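Local coordinates for protein glucose 1-dehydrogenase (PDB 2B5W) that oxidises D-glucose to D-glucono-1,5-lactone, and other aldose sugars too, using a catalytic zinc ion and NADP(+) in preference to NAD(+), at residues Val194-Tyr199 and Phe316-Lys321; His42-Gly47 and Asp57-Gly62; Phe177-Gly182 and Thr231-Val236; Gly67-Val70 and Glu76-Glu79. The protein carries 1 engineered substitution. One frame throughout, in Å; residues are numbered along the deposited sequence.

Interaction 1 (Val194-Tyr199 and Phe316-Lys321). With K (potassium ion), chain E.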
# COMPACT_ATOMS: atom_id res chain seq x y z
N VAL A 194 22.57 4.12 -0.74
CA VAL A 194 23.22 3.03 -1.46
C VAL A 194 22.27 2.01 -2.09
O VAL A 194 22.73 1.04 -2.72
CB VAL A 194 24.31 2.30 -0.59
CG1 VAL A 194 25.36 3.28 -0.13
CG2 VAL A 194 23.70 1.57 0.58
N ASP A 195 20.98 2.28 -1.98
CA ASP A 195 19.94 1.39 -2.48
C ASP A 195 20.08 1.21 -3.98
O ASP A 195 20.39 2.16 -4.71
CB ASP A 195 18.57 1.98 -2.07
CG ASP A 195 17.37 1.05 -2.29
OD1 ASP A 195 17.17 0.52 -3.39
OD2 ASP A 195 16.53 0.91 -1.37
N ASP A 196 19.87 -0.03 -4.44
CA ASP A 196 19.89 -0.37 -5.86
C ASP A 196 18.87 0.43 -6.71
O ASP A 196 19.04 0.50 -7.92
CB ASP A 196 19.62 -1.88 -6.07
CG ASP A 196 20.75 -2.79 -5.53
OD1 ASP A 196 21.91 -2.36 -5.39
OD2 ASP A 196 20.53 -4.00 -5.25
N LYS A 197 17.83 1.02 -6.10
CA LYS A 197 16.91 1.89 -6.83
C LYS A 197 17.59 3.14 -7.42
O LYS A 197 17.03 3.80 -8.31
CB LYS A 197 15.75 2.37 -5.94
CG LYS A 197 14.77 1.29 -5.48
CD LYS A 197 13.77 0.94 -6.52
CE LYS A 197 12.90 -0.23 -6.11
NZ LYS A 197 13.63 -1.53 -6.16
N GLY A 198 18.73 3.54 -6.87
CA GLY A 198 19.47 4.67 -7.41
C GLY A 198 18.81 6.01 -7.21
O GLY A 198 18.60 6.80 -8.15
N TYR A 199 18.46 6.29 -5.98
CA TYR A 199 17.93 7.60 -5.61
C TYR A 199 19.00 8.68 -5.82
O TYR A 199 20.19 8.43 -5.60
CB TYR A 199 17.53 7.66 -4.17
CG TYR A 199 16.44 6.69 -3.83
CD1 TYR A 199 15.12 6.99 -4.16
CD2 TYR A 199 16.70 5.51 -3.14
CE1 TYR A 199 14.07 6.10 -3.85
CE2 TYR A 199 15.64 4.62 -2.83
CZ TYR A 199 14.34 4.94 -3.19
OH TYR A 199 13.26 4.08 -2.89
N PHE A 316 25.27 -3.58 5.01
CA PHE A 316 26.27 -3.07 5.95
C PHE A 316 27.62 -2.77 5.31
O PHE A 316 28.23 -1.74 5.54
CB PHE A 316 26.45 -4.09 7.07
CG PHE A 316 27.46 -3.69 8.12
CD1 PHE A 316 28.76 -3.92 7.94
CD2 PHE A 316 27.02 -3.19 9.33
CE1 PHE A 316 29.69 -3.54 8.92
CE2 PHE A 316 27.92 -2.85 10.32
CZ PHE A 316 29.24 -3.04 10.11
N THR A 317 28.09 -3.67 4.43
CA THR A 317 29.35 -3.53 3.73
C THR A 317 29.45 -2.29 2.84
O THR A 317 30.53 -1.76 2.56
CB THR A 317 29.58 -4.81 2.91
OG1 THR A 317 29.63 -5.94 3.82
CG2 THR A 317 30.86 -4.80 2.26
N LYS A 318 28.27 -1.78 2.42
CA LYS A 318 28.19 -0.60 1.58
C LYS A 318 28.05 0.72 2.33
O LYS A 318 28.14 1.80 1.74
CB LYS A 318 26.99 -0.73 0.65
CG LYS A 318 27.07 -1.89 -0.27
CD LYS A 318 25.90 -1.94 -1.27
CE LYS A 318 25.87 -3.26 -2.03
NZ LYS A 318 24.48 -3.67 -2.53
N LEU A 319 27.78 0.65 3.61
CA LEU A 319 27.60 1.89 4.37
C LEU A 319 28.96 2.58 4.57
O LEU A 319 29.97 1.92 4.78
CB LEU A 319 26.90 1.61 5.70
CG LEU A 319 25.52 0.99 5.62
CD1 LEU A 319 25.04 0.60 7.00
CD2 LEU A 319 24.57 1.81 4.87
N PRO A 320 29.03 3.91 4.51
CA PRO A 320 30.34 4.56 4.70
C PRO A 320 30.93 4.36 6.10
O PRO A 320 30.16 4.32 7.09
CB PRO A 320 30.03 6.04 4.46
CG PRO A 320 28.75 6.09 3.84
CD PRO A 320 27.95 4.87 4.25
N LYS A 321 32.27 4.24 6.20
CA LYS A 321 32.88 4.00 7.51
C LYS A 321 32.65 5.19 8.41
O LYS A 321 32.38 5.01 9.59
CB LYS A 321 34.38 3.76 7.39
CG LYS A 321 34.67 2.31 7.18
CD LYS A 321 34.16 1.83 5.84
CE LYS A 321 34.55 0.40 5.55
NZ LYS A 321 33.76 -0.20 4.45
K K E . 16.58 5.89 -9.98

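Interaction 2 (His42-Gly47 and Asp57-Gly62). With NAP (NADP nicotinamide-adenine-dinucleotide phosphate), chain I.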
# COMPACT_ATOMS: atom_id res chain seq x y z
N HIS A 42 13.42 2.11 24.93
CA HIS A 42 12.98 3.18 25.81
C HIS A 42 11.46 3.07 25.99
O HIS A 42 10.96 3.30 27.08
CB HIS A 42 13.40 4.52 25.24
CG HIS A 42 14.89 4.73 25.26
ND1 HIS A 42 15.57 5.04 26.41
CD2 HIS A 42 15.82 4.65 24.27
CE1 HIS A 42 16.86 5.18 26.13
NE2 HIS A 42 17.04 4.96 24.84
N GLU A 43 10.74 2.68 24.93
CA GLU A 43 9.28 2.51 25.03
C GLU A 43 8.93 1.39 26.01
O GLU A 43 8.02 1.52 26.81
CB GLU A 43 8.66 2.26 23.64
CG GLU A 43 8.78 3.42 22.67
CD GLU A 43 8.56 3.02 21.22
OE1 GLU A 43 7.79 2.07 20.97
OE2 GLU A 43 9.18 3.65 20.32
N VAL A 44 9.69 0.28 25.98
CA VAL A 44 9.49 -0.82 26.93
C VAL A 44 9.77 -0.35 28.36
O VAL A 44 9.09 -0.78 29.30
CB VAL A 44 10.43 -2.04 26.60
CG1 VAL A 44 10.40 -3.08 27.72
CG2 VAL A 44 10.03 -2.69 25.28
N ILE A 45 10.79 0.47 28.55
CA ILE A 45 11.16 0.93 29.90
C ILE A 45 10.05 1.83 30.43
O ILE A 45 9.68 1.73 31.59
CB ILE A 45 12.50 1.70 29.87
CG1 ILE A 45 13.63 0.71 29.60
CG2 ILE A 45 12.77 2.42 31.21
CD1 ILE A 45 14.93 1.40 29.10
N ALA A 46 9.54 2.70 29.55
CA ALA A 46 8.45 3.63 29.88
C ALA A 46 7.10 2.94 30.08
O ALA A 46 6.22 3.49 30.73
CB ALA A 46 8.32 4.67 28.78
N GLY A 47 6.94 1.74 29.52
CA GLY A 47 5.66 1.06 29.53
C GLY A 47 5.38 0.38 30.86
O GLY A 47 6.06 0.63 31.86
N ASP A 57 8.94 -11.69 37.30
CA ASP A 57 8.91 -10.39 37.96
C ASP A 57 9.82 -9.36 37.30
O ASP A 57 10.06 -8.29 37.87
CB ASP A 57 9.27 -10.53 39.46
CG ASP A 57 10.71 -10.95 39.72
OD1 ASP A 57 11.55 -11.02 38.79
OD2 ASP A 57 11.11 -11.23 40.86
N HIS A 58 10.26 -9.66 36.09
CA HIS A 58 11.14 -8.75 35.35
C HIS A 58 11.07 -9.11 33.87
O HIS A 58 10.53 -10.16 33.50
CB HIS A 58 12.58 -8.90 35.86
CG HIS A 58 13.20 -10.23 35.53
ND1 HIS A 58 12.97 -11.37 36.26
CD2 HIS A 58 14.01 -10.60 34.51
CE1 HIS A 58 13.62 -12.38 35.72
NE2 HIS A 58 14.28 -11.94 34.66
N LEU A 59 11.66 -8.24 33.06
CA LEU A 59 11.87 -8.51 31.65
C LEU A 59 13.33 -8.14 31.34
O LEU A 59 13.73 -7.00 31.50
CB LEU A 59 10.94 -7.68 30.80
CG LEU A 59 11.20 -7.72 29.28
CD1 LEU A 59 10.95 -9.10 28.75
CD2 LEU A 59 10.33 -6.73 28.60
N VAL A 60 14.11 -9.13 30.91
CA VAL A 60 15.47 -8.83 30.42
C VAL A 60 15.32 -8.06 29.11
O VAL A 60 14.54 -8.48 28.22
CB VAL A 60 16.28 -10.10 30.20
CG1 VAL A 60 17.60 -9.78 29.51
CG2 VAL A 60 16.54 -10.83 31.54
N LEU A 61 16.00 -6.92 29.01
CA LEU A 61 15.88 -6.07 27.85
C LEU A 61 16.77 -6.55 26.71
O LEU A 61 17.61 -7.41 26.90
CB LEU A 61 16.25 -4.64 28.23
CG LEU A 61 15.36 -3.93 29.25
CD1 LEU A 61 16.03 -2.60 29.62
CD2 LEU A 61 13.98 -3.71 28.68
N GLY A 62 16.57 -5.93 25.54
CA GLY A 62 17.47 -6.04 24.41
C GLY A 62 16.97 -6.98 23.34
O GLY A 62 16.77 -8.18 23.58
PA NAP I . 13.47 7.57 18.13
O1A NAP I . 12.58 7.96 19.21
O2A NAP I . 14.94 7.47 18.57
O5B NAP I . 13.41 8.59 16.93
C5B NAP I . 12.25 9.25 16.52
C4B NAP I . 12.80 10.57 16.00
O4B NAP I . 11.75 11.23 15.33
C3B NAP I . 13.32 11.50 17.11
O3B NAP I . 14.68 11.86 16.94
C2B NAP I . 12.39 12.71 17.04
O2B NAP I . 13.04 13.96 17.19
C1B NAP I . 11.83 12.61 15.64
N9A NAP I . 10.50 13.19 15.57
C8A NAP I . 9.39 12.81 16.29
N7A NAP I . 8.36 13.60 15.93
C5A NAP I . 8.82 14.51 15.01
C6A NAP I . 8.23 15.56 14.30
N6A NAP I . 6.95 15.94 14.48
N1A NAP I . 8.99 16.29 13.41
C2A NAP I . 10.32 15.99 13.20
N3A NAP I . 10.92 14.95 13.89
C4A NAP I . 10.18 14.23 14.77
O3 NAP I . 13.15 6.09 17.63
PN NAP I . 13.92 5.12 16.59
O1N NAP I . 14.56 5.87 15.48
O2N NAP I . 14.69 4.04 17.29
O5D NAP I . 12.49 4.60 16.11
C5D NAP I . 11.70 5.38 15.22
C4D NAP I . 10.26 4.87 15.20
O4D NAP I . 10.26 3.55 14.65
C3D NAP I . 9.62 4.76 16.59
O3D NAP I . 8.27 5.20 16.56
C2D NAP I . 9.72 3.27 16.90
O2D NAP I . 8.81 2.79 17.84
C1D NAP I . 9.53 2.67 15.51
N1N NAP I . 10.13 1.35 15.28
C2N NAP I . 9.33 0.47 14.63
C3N NAP I . 9.82 -0.76 14.28
C7N NAP I . 8.93 -1.59 13.41
O7N NAP I . 9.41 -2.89 13.28
N7N NAP I . 7.80 -1.06 12.87
C4N NAP I . 11.12 -1.15 14.61
C5N NAP I . 11.93 -0.23 15.26
C6N NAP I . 11.43 1.04 15.57
P2B NAP I . 13.21 14.69 18.67
O1X NAP I . 14.09 13.94 19.53
O2X NAP I . 13.74 16.09 18.29
O3X NAP I . 11.83 14.81 19.32

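Interaction 3 (Phe177-Gly182 and Thr231-Val236). With NAP (NADP nicotinamide-adenine-dinucleotide phosphate), chain I.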
# COMPACT_ATOMS: atom_id res chain seq x y z
N PHE A 177 12.63 10.43 1.11
CA PHE A 177 12.45 11.32 2.25
C PHE A 177 12.20 10.42 3.46
O PHE A 177 11.18 9.69 3.55
CB PHE A 177 11.23 12.21 1.95
CG PHE A 177 10.91 13.29 2.97
CD1 PHE A 177 11.86 13.79 3.83
CD2 PHE A 177 9.64 13.89 2.96
CE1 PHE A 177 11.58 14.85 4.69
CE2 PHE A 177 9.33 14.91 3.84
CZ PHE A 177 10.33 15.42 4.70
N VAL A 178 13.12 10.46 4.39
CA VAL A 178 12.99 9.72 5.62
C VAL A 178 12.44 10.69 6.65
O VAL A 178 12.97 11.78 6.83
CB VAL A 178 14.37 9.21 6.10
CG1 VAL A 178 14.28 8.59 7.48
CG2 VAL A 178 14.99 8.25 5.09
N LEU A 179 11.37 10.32 7.31
CA LEU A 179 10.82 11.14 8.37
C LEU A 179 11.35 10.62 9.71
O LEU A 179 11.07 9.49 10.13
CB LEU A 179 9.29 11.10 8.39
CG LEU A 179 8.59 11.25 7.06
CD1 LEU A 179 7.08 11.13 7.24
CD2 LEU A 179 8.97 12.48 6.28
N GLY A 180 12.13 11.44 10.42
CA GLY A 180 12.72 11.00 11.65
C GLY A 180 14.22 10.91 11.62
O GLY A 180 14.81 10.38 10.65
N ASN A 181 14.82 11.42 12.69
CA ASN A 181 16.27 11.50 12.81
C ASN A 181 16.76 10.71 13.99
O ASN A 181 17.81 10.98 14.55
CB ASN A 181 16.73 12.98 12.91
CG ASN A 181 16.16 13.69 14.12
OD1 ASN A 181 15.05 13.41 14.55
ND2 ASN A 181 16.93 14.62 14.67
N GLY A 182 16.01 9.69 14.38
CA GLY A 182 16.47 8.75 15.38
C GLY A 182 17.39 7.72 14.72
O GLY A 182 17.67 7.82 13.52
N THR A 231 9.04 23.57 7.88
CA THR A 231 8.42 22.99 6.72
C THR A 231 7.72 21.70 7.11
O THR A 231 8.38 20.67 7.25
CB THR A 231 9.46 22.69 5.65
OG1 THR A 231 10.18 23.89 5.31
CG2 THR A 231 8.80 22.24 4.35
N PRO A 232 6.40 21.74 7.29
CA PRO A 232 5.62 20.52 7.49
C PRO A 232 5.65 19.64 6.27
O PRO A 232 5.93 20.09 5.18
CB PRO A 232 4.19 21.04 7.72
CG PRO A 232 4.34 22.50 8.06
CD PRO A 232 5.55 22.95 7.33
N VAL A 233 5.36 18.37 6.49
CA VAL A 233 5.46 17.36 5.46
C VAL A 233 4.63 17.76 4.23
O VAL A 233 5.08 17.63 3.11
CB VAL A 233 5.07 15.96 6.01
CG1 VAL A 233 4.99 14.93 4.86
CG2 VAL A 233 6.07 15.49 7.08
N GLU A 234 3.41 18.25 4.47
CA GLU A 234 2.54 18.64 3.35
C GLU A 234 3.09 19.80 2.49
O GLU A 234 2.71 19.96 1.33
CB GLU A 234 1.09 18.85 3.82
CG GLU A 234 0.83 20.15 4.57
CD GLU A 234 0.99 20.02 6.07
OE1 GLU A 234 1.62 19.05 6.56
OE2 GLU A 234 0.47 20.92 6.78
N ASP A 235 3.99 20.62 3.08
CA ASP A 235 4.61 21.75 2.37
C ASP A 235 5.89 21.36 1.63
O ASP A 235 6.48 22.17 0.90
CB ASP A 235 4.98 22.87 3.35
CG ASP A 235 3.80 23.61 3.92
OD1 ASP A 235 2.64 23.28 3.60
OD2 ASP A 235 3.96 24.56 4.72
N VAL A 236 6.37 20.14 1.84
CA VAL A 236 7.64 19.75 1.26
C VAL A 236 7.68 19.82 -0.27
O VAL A 236 8.69 20.22 -0.82
CB VAL A 236 8.08 18.36 1.84
CG1 VAL A 236 9.16 17.70 1.02
CG2 VAL A 236 8.49 18.50 3.29
PA NAP I . 13.47 7.57 18.13
O1A NAP I . 12.58 7.96 19.21
O2A NAP I . 14.94 7.47 18.57
O5B NAP I . 13.41 8.59 16.93
C5B NAP I . 12.25 9.25 16.52
C4B NAP I . 12.80 10.57 16.00
O4B NAP I . 11.75 11.23 15.33
C3B NAP I . 13.32 11.50 17.11
O3B NAP I . 14.68 11.86 16.94
C2B NAP I . 12.39 12.71 17.04
O2B NAP I . 13.04 13.96 17.19
C1B NAP I . 11.83 12.61 15.64
N9A NAP I . 10.50 13.19 15.57
C8A NAP I . 9.39 12.81 16.29
N7A NAP I . 8.36 13.60 15.93
C5A NAP I . 8.82 14.51 15.01
C6A NAP I . 8.23 15.56 14.30
N6A NAP I . 6.95 15.94 14.48
N1A NAP I . 8.99 16.29 13.41
C2A NAP I . 10.32 15.99 13.20
N3A NAP I . 10.92 14.95 13.89
C4A NAP I . 10.18 14.23 14.77
O3 NAP I . 13.15 6.09 17.63
PN NAP I . 13.92 5.12 16.59
O1N NAP I . 14.56 5.87 15.48
O2N NAP I . 14.69 4.04 17.29
O5D NAP I . 12.49 4.60 16.11
C5D NAP I . 11.70 5.38 15.22
C4D NAP I . 10.26 4.87 15.20
O4D NAP I . 10.26 3.55 14.65
C3D NAP I . 9.62 4.76 16.59
O3D NAP I . 8.27 5.20 16.56
C2D NAP I . 9.72 3.27 16.90
O2D NAP I . 8.81 2.79 17.84
C1D NAP I . 9.53 2.67 15.51
N1N NAP I . 10.13 1.35 15.28
C2N NAP I . 9.33 0.47 14.63
C3N NAP I . 9.82 -0.76 14.28
C7N NAP I . 8.93 -1.59 13.41
O7N NAP I . 9.41 -2.89 13.28
N7N NAP I . 7.80 -1.06 12.87
C4N NAP I . 11.12 -1.15 14.61
C5N NAP I . 11.93 -0.23 15.26
C6N NAP I . 11.43 1.04 15.57
P2B NAP I . 13.21 14.69 18.67
O1X NAP I . 14.09 13.94 19.53
O2X NAP I . 13.74 16.09 18.29
O3X NAP I . 11.83 14.81 19.32

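Interaction 4 (Gly67-Val70 and Glu76-Glu79)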
# COMPACT_ATOMS: atom_id res chain seq x y z
N GLY A 67 26.41 -12.21 19.07
CA GLY A 67 27.12 -13.06 19.98
C GLY A 67 27.95 -14.09 19.26
O GLY A 67 27.97 -14.10 18.02
N VAL A 68 28.64 -14.91 20.05
CA VAL A 68 29.49 -15.98 19.53
C VAL A 68 28.91 -17.31 20.06
O VAL A 68 28.60 -17.45 21.24
CB VAL A 68 30.98 -15.74 19.89
CG1 VAL A 68 31.19 -15.52 21.34
CG2 VAL A 68 31.85 -16.90 19.42
N VAL A 69 28.77 -18.30 19.18
CA VAL A 69 28.26 -19.60 19.56
C VAL A 69 29.34 -20.26 20.40
O VAL A 69 30.50 -20.35 19.98
CB VAL A 69 27.95 -20.49 18.32
CG1 VAL A 69 27.61 -21.95 18.77
CG2 VAL A 69 26.81 -19.91 17.52
N VAL A 70 28.96 -20.69 21.60
CA VAL A 70 29.88 -21.33 22.52
C VAL A 70 29.55 -22.83 22.68
O VAL A 70 30.43 -23.62 22.98
CB VAL A 70 30.02 -20.62 23.89
CG1 VAL A 70 30.64 -19.24 23.72
CG2 VAL A 70 28.68 -20.53 24.61
N GLU A 76 23.59 -27.41 13.40
CA GLU A 76 24.63 -27.36 12.37
C GLU A 76 25.52 -26.13 12.46
O GLU A 76 26.40 -25.93 11.63
CB GLU A 76 24.01 -27.42 11.00
CG GLU A 76 23.39 -28.78 10.71
CD GLU A 76 22.75 -28.81 9.36
OE1 GLU A 76 21.64 -28.26 9.23
OE2 GLU A 76 23.36 -29.38 8.43
N LEU A 77 25.29 -25.29 13.46
CA LEU A 77 26.22 -24.20 13.73
C LEU A 77 27.51 -24.74 14.30
O LEU A 77 27.60 -25.91 14.71
CB LEU A 77 25.57 -23.22 14.73
CG LEU A 77 24.34 -22.51 14.23
CD1 LEU A 77 23.68 -21.73 15.37
CD2 LEU A 77 24.69 -21.56 13.10
N GLU A 78 28.53 -23.90 14.30
CA GLU A 78 29.85 -24.22 14.81
C GLU A 78 30.28 -23.30 15.94
O GLU A 78 29.96 -22.11 15.96
CB GLU A 78 30.87 -24.11 13.67
CG GLU A 78 30.56 -25.04 12.52
CD GLU A 78 31.63 -25.01 11.44
OE1 GLU A 78 31.58 -24.14 10.55
OE2 GLU A 78 32.52 -25.87 11.48
N GLU A 79 31.03 -23.87 16.87
CA GLU A 79 31.70 -23.14 17.94
C GLU A 79 32.57 -22.02 17.36
O GLU A 79 33.33 -22.23 16.43
CB GLU A 79 32.55 -24.12 18.75
CG GLU A 79 33.07 -23.56 20.06
CD GLU A 79 33.50 -24.65 21.03
OE1 GLU A 79 32.96 -25.78 20.96
OE2 GLU A 79 34.37 -24.37 21.88

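Interaction 1 (Val194-Tyr199 and Phe316-Lys321)
Lys-318 reaches across to Val-194 and Asp-196, and the contact is easiest to follow along its side chain. CB points at the other segment and meets the methyl CG2 of Val-194 at 4.0 Å. At CG the chain leaves anti to the carbonyl carbon (chi1 -62°), and from there it runs extended, carrying the ammonium past the valine to the neighbourhood of Asp-196. NZ ends 4.1 Å from OD1 of Asp-196, the two side chains crossing at about a right angle. That is too far for a salt bridge, so the attraction between these exposed, opposite charges is probably modest.

Val-194 is the apolar centre of the contact. Its two methyls share the work: CG1 lies 3.7 Å from the carbonyl O of Lys-318, while CG2, wedged between the backbone N and the carbonyl carbon, also comes within 4.4 Å of CD2 of the buried Leu-319.

Beyond Val-194 the chain makes a type I turn from Asp-195 to Gly-198. An Asx turn reinforces it: OD1 of Asp-195 accepts from N of Lys-197 at 2.8 Å, nearly straight at 172°. The carbonyl oxygens of Lys-197 and Gly-198 then bind a potassium ion, together with Asp-172 and Pro-173.

The contact thus joins the turn between helix 183-194 and strand 201-206 to the C-terminal end of helix 306-318. Leu-319 packs inward on Ile-152 of helix 149-164, Ala-190 of helix 183-194 and Leu-324 of helix 321-327, while Asp-195 touches Leu-159 of helix 149-164.

Interaction 2 (His42-Gly47 and Asp57-Gly62)
OE2 of Glu-43 takes a 2.7 Å hydrogen bond from the hydroxyl O2D on the nicotinamide-side ribose of NADP, while its neighbours in the same helix, Val-44 and Ile-45, pack on Leu-59 and Leu-61. The site belongs to the GroES-like catalytic domain of the zinc-containing alcohol dehydrogenase family, and helix 39-46 here presents one side to the cofactor and another to the strand 58-60 region. Extended beyond CG, the Glu-43 side chain carries its carboxylate out to the ribose.

Val-44 uses a single methyl for both leucines. With chi1 at 170°, CG1 stands anti to the backbone N and touches both Leu-59 CD2 and Leu-61 CD2, each 3.8 Å away. The Val-44 side chain crosses that of Leu-59 at about a right angle, whereas it and the Leu-61 side chain slide past each other in opposite directions. Leu-61 gives its other methyl, CD1, to Ile-45. Backbone bonds to Val-6 and Ile-4 hold Leu-59 and Leu-61 against strand 2-7, and Ile-45 leans on Val-6 as well. Thr-40, a substrate-binding residue, and the zinc ligand His-63 lie close by in the chain.

At the far end of the strand the imidazole of His-58 stacks on that of His-121 and is hydrogen-bonded through NE2 to NZ of Lys-18. Its ND1 donates to OD1 of Asp-57 at 2.9 Å, with the carboxylate oxygen only 8° out of the ring plane.

Interaction 3 (Phe177-Gly182 and Thr231-Val236)
Phe-177 and Val-236 approach from opposite directions, the ring coming off the middle of strand 175-179 and the valine off the start of helix 236-239. With CG anti to the backbone N (chi1 -176°), the phenyl group reaches away from its strand and presents its CE2 corner to the valine. CG2 of Val-236 is 3.7 Å from CE2 and 3.9 Å from CZ; CG1 comes in at 4.0 Å from CE2. These methyls meet the ring obliquely, and so, more loosely, does CG1 of Val-233.

One face of the phenyl ring is taken by its own strand neighbour but one. CD2 of Leu-179 sits 3.4 Å above the plane, over the ring centre, a CH-pi-like approach. The same methyl also reaches Val-233 CG2 at 4.3 Å, so the three side chains form one cluster. All four apolar residues are buried, and Leu-205 of strand 201-206, Met-243 of strand 243-248 and His-255 of helix 253-262 are among the residues packed round them.

Past Leu-179 the strand gives way to the cofactor loop. CA of Gly-182 approaches O5B of NADP to 3.4 Å, the cofactor passing right against the backbone. Gly-180 has backbone angles that favour glycine. Gly-180, Gly-182 and Gly-185 fit the GxGxxG pattern, with Gly-182 at the N-cap position of helix 183-194: a strand-turn-helix around a dinucleotide, as expected of a Rossmann fold.

Interaction 4 (Gly67-Val70 and Glu76-Glu79)
Val-69 sets its side chain against the backbone of Glu-78. Its CB is 3.5 Å from the carbonyl O of Glu-78, and CG1, anti to the backbone N at chi1 171°, lies 3.7 Å from the same oxygen, which therefore rests against the carbons of one valine. The other methyl, CG2 of Val-69, meets CD1 of Leu-77 at 4.2 Å, an apolar touch between two buried residues.

Glu-79 runs along the other flank. Its CA is 3.7 Å from the carbonyl O of Val-69, and the extended side chain, with CG anti to its own backbone N (chi1 -168°), passes by the carbonyl O of Val-70. The nearest carboxylate atom to that oxygen is the carbon CD, at 3.8 Å, so this exposed acid lies alongside Val-70 without a bond to it.

Further out, several bonds shape the loop. Glu-78 N donates to OD2 of Asp-81, Leu-77 N to OG1 of Thr-75, and Glu-76 N to OE1 of Glu-132. Leu-77 also packs on Ala-28 of strand 27-37 and on Leu-135 and Arg-137 of strand 135-137. Val-69 pairs through its backbone with Gly-80 and Asp-81, and Gly-67 with Val-83.

Far from the catalytic and cofactor sites, this is the connection of a beta hairpin: strand 64-71 turns a corner at Val-70, and the loop folds back over it to enter antiparallel strand 82-85 in the mixed sheet of the GroES-like domain.

From the N terminus, interaction 2 comes first and closes the short loop between helix 39-46 and strand 58-60. Interaction 4 follows in the same GroES-like domain, bringing the loop 76-79 back onto strand 64-71. Both are complete before the nucleotide-binding part begins. There, interactions 3 and 1 cross along the chain: 177-182, 194-199, 231-236 and 316-321 alternate, so the spans they close interlock rather than nest. Interaction 3 ties a central strand of the parallel sheet to the loop after its edge strand 224-227, and interaction 1 joins the helices beside that sheet. Interactions 2 and 3, their centres 29 Å apart, both touch NADP, which bridges the catalytic and nucleotide-binding parts.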